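Local coordinates for Rab GDP dissociation inhibitor alpha (Naegleria fowleri, PDB 6C87), which probably binds prenylated Rab GTPases in their GDP-bound form, slowing nucleotide release and extracting them from membranes, as its relatives do, at residues 237-242 against 351-356. Numbering follows the deposited sequence.
Sequences PMYGLG and THHVAP
Tyr239 and His352 supply the one hydrogen bond between the two loops: Tyr239 N donates to His352 O at 2.7 Å. The bond is moderately bent, at an N-H...O angle of 151°, and the donor lies 23° out of the carbonyl plane. It belongs to a type II beta turn, Pro237 to Gly240, which Gly240 N closes on Pro237 O at 2.9 Å.

Among the aromatic contacts, the Tyr239 and His353 side chains run side by side. Their planes are 20° apart, yet the centroids are separated by 5.0 Å and the rings scarcely overlap. Instead, Tyr239 CD1 rests 3.5 Å from His353 CB, while Tyr239 OH lies 4.3 Å above the imidazole plane of His353, over its centre. Met238 SD meets the imidazole edge 3.9 Å from His353 ND1; with CG anti to the backbone N and bends at chi2 and chi3, the Met238 chain brings SD to 3.6 Å from Thr351 O and close to His352 CA.

Van der Waals contact continues at Val354, whose CG1 lies 3.8 Å from Tyr239 C and equally near Gly240 N, against the turn's backbone.

This contact joins the loop between strand 234-237 and helix 243-254 to the loop connecting strands 343-349 and 360-367, all three strands sharing one mixed sheet. Asn81 ND2 hydrogen-bonds to His353 O, Tyr236 packs edge-to-face with His352, and strand 111-121 adjoins Pro237, Met238 and Thr351.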
loop_
_atom_site.group_PDB
_atom_site.type_symbol
_atom_site.label_atom_id
_atom_site.label_comp_id
_atom_site.label_asym_id
_atom_site.label_seq_id
_atom_site.Cartn_x
_atom_site.Cartn_y
_atom_site.Cartn_z
ATOM N N PRO A 237 -0.049 31.417 1.167
ATOM C CA PRO A 237 -1.456 31.821 1.083
ATOM C C PRO A 237 -1.585 33.335 1.053
ATOM O O PRO A 237 -0.841 34.060 1.717
ATOM C CB PRO A 237 -2.083 31.229 2.354
ATOM C CG PRO A 237 -1.001 30.399 3.007
ATOM C CD PRO A 237 0.301 30.919 2.507
ATOM N N MET A 238 -2.536 33.803 0.252
ATOM C CA MET A 238 -2.909 35.210 0.258
ATOM C C MET A 238 -3.391 35.597 1.657
ATOM O O MET A 238 -4.201 34.889 2.268
ATOM C CB MET A 238 -4.000 35.453 -0.795
ATOM C CG MET A 238 -4.005 36.846 -1.403
ATOM S SD MET A 238 -2.516 37.204 -2.367
ATOM C CE MET A 238 -2.841 36.266 -3.841
ATOM N N TYR A 239 -2.877 36.718 2.165
ATOM C CA TYR A 239 -3.082 37.220 3.524
ATOM C C TYR A 239 -2.323 36.411 4.570
ATOM O O TYR A 239 -2.433 36.712 5.768
ATOM C CB TYR A 239 -4.575 37.307 3.904
ATOM C CG TYR A 239 -5.375 38.151 2.937
ATOM C CD1 TYR A 239 -5.401 39.538 3.058
ATOM C CD2 TYR A 239 -6.068 37.572 1.875
ATOM C CE1 TYR A 239 -6.115 40.322 2.167
ATOM C CE2 TYR A 239 -6.788 38.349 0.980
ATOM C CZ TYR A 239 -6.802 39.720 1.130
ATOM O OH TYR A 239 -7.510 40.494 0.242
ATOM N N GLY A 240 -1.539 35.417 4.166
ATOM C CA GLY A 240 -0.642 34.748 5.085
ATOM C C GLY A 240 -1.261 33.554 5.777
ATOM O O GLY A 240 -2.443 33.230 5.618
ATOM N N LEU A 241 -0.426 32.908 6.605
ATOM C CA LEU A 241 -0.790 31.656 7.268
ATOM C C LEU A 241 -1.931 31.812 8.269
ATOM O O LEU A 241 -2.537 30.803 8.645
ATOM C CB LEU A 241 0.439 31.043 7.956
ATOM C CG LEU A 241 1.637 30.690 7.052
ATOM C CD1 LEU A 241 2.852 30.310 7.879
ATOM C CD2 LEU A 241 1.306 29.572 6.060
ATOM N N GLY A 242 -2.261 33.034 8.692
ATOM C CA GLY A 242 -3.419 33.199 9.558
ATOM C C GLY A 242 -4.730 32.753 8.926
ATOM O O GLY A 242 -5.720 32.560 9.644
ATOM N N THR A 351 2.385 41.842 -2.097
ATOM C CA THR A 351 1.907 40.906 -3.112
ATOM C C THR A 351 1.195 39.706 -2.508
ATOM O O THR A 351 0.418 39.048 -3.209
ATOM C CB THR A 351 3.047 40.418 -4.024
ATOM O OG1 THR A 351 4.105 39.841 -3.247
ATOM C CG2 THR A 351 3.573 41.547 -4.889
ATOM N N HIS A 352 1.440 39.404 -1.234
ATOM C CA HIS A 352 0.649 38.413 -0.524
ATOM C C HIS A 352 -0.289 39.053 0.492
ATOM O O HIS A 352 -0.899 38.341 1.296
ATOM C CB HIS A 352 1.569 37.392 0.146
ATOM C CG HIS A 352 2.206 36.438 -0.820
ATOM N ND1 HIS A 352 3.443 36.665 -1.389
ATOM C CD2 HIS A 352 1.750 35.283 -1.362
ATOM C CE1 HIS A 352 3.738 35.669 -2.206
ATOM N NE2 HIS A 352 2.725 34.820 -2.213
ATOM N N HIS A 353 -0.443 40.382 0.439
ATOM C CA HIS A 353 -1.295 41.146 1.354
ATOM C C HIS A 353 -0.944 40.875 2.814
ATOM O O HIS A 353 -1.819 40.681 3.660
ATOM C CB HIS A 353 -2.777 40.882 1.105
ATOM C CG HIS A 353 -3.294 41.534 -0.131
ATOM N ND1 HIS A 353 -3.506 40.844 -1.302
ATOM C CD2 HIS A 353 -3.581 42.829 -0.398
ATOM C CE1 HIS A 353 -3.940 41.680 -2.229
ATOM N NE2 HIS A 353 -3.986 42.892 -1.707
ATOM N N VAL A 354 0.352 40.834 3.106
ATOM C CA VAL A 354 0.828 40.780 4.482
ATOM C C VAL A 354 1.488 42.081 4.929
ATOM O O VAL A 354 1.825 42.211 6.118
ATOM C CB VAL A 354 1.766 39.576 4.705
ATOM C CG1 VAL A 354 1.017 38.285 4.369
ATOM C CG2 VAL A 354 3.036 39.700 3.849
ATOM N N ALA A 355 1.680 43.042 4.030
ATOM C CA ALA A 355 2.307 44.309 4.368
ATOM C C ALA A 355 1.692 45.389 3.502
ATOM O O ALA A 355 1.185 45.098 2.411
ATOM C CB ALA A 355 3.826 44.254 4.162
ATOM N N PRO A 356 1.757 46.649 3.925
ATOM C CA PRO A 356 1.242 47.739 3.089
ATOM C C PRO A 356 2.012 47.834 1.784
ATOM O O PRO A 356 3.058 47.211 1.593
ATOM C CB PRO A 356 1.451 49.002 3.940
ATOM C CG PRO A 356 1.751 48.532 5.310
ATOM C CD PRO A 356 2.262 47.129 5.221
#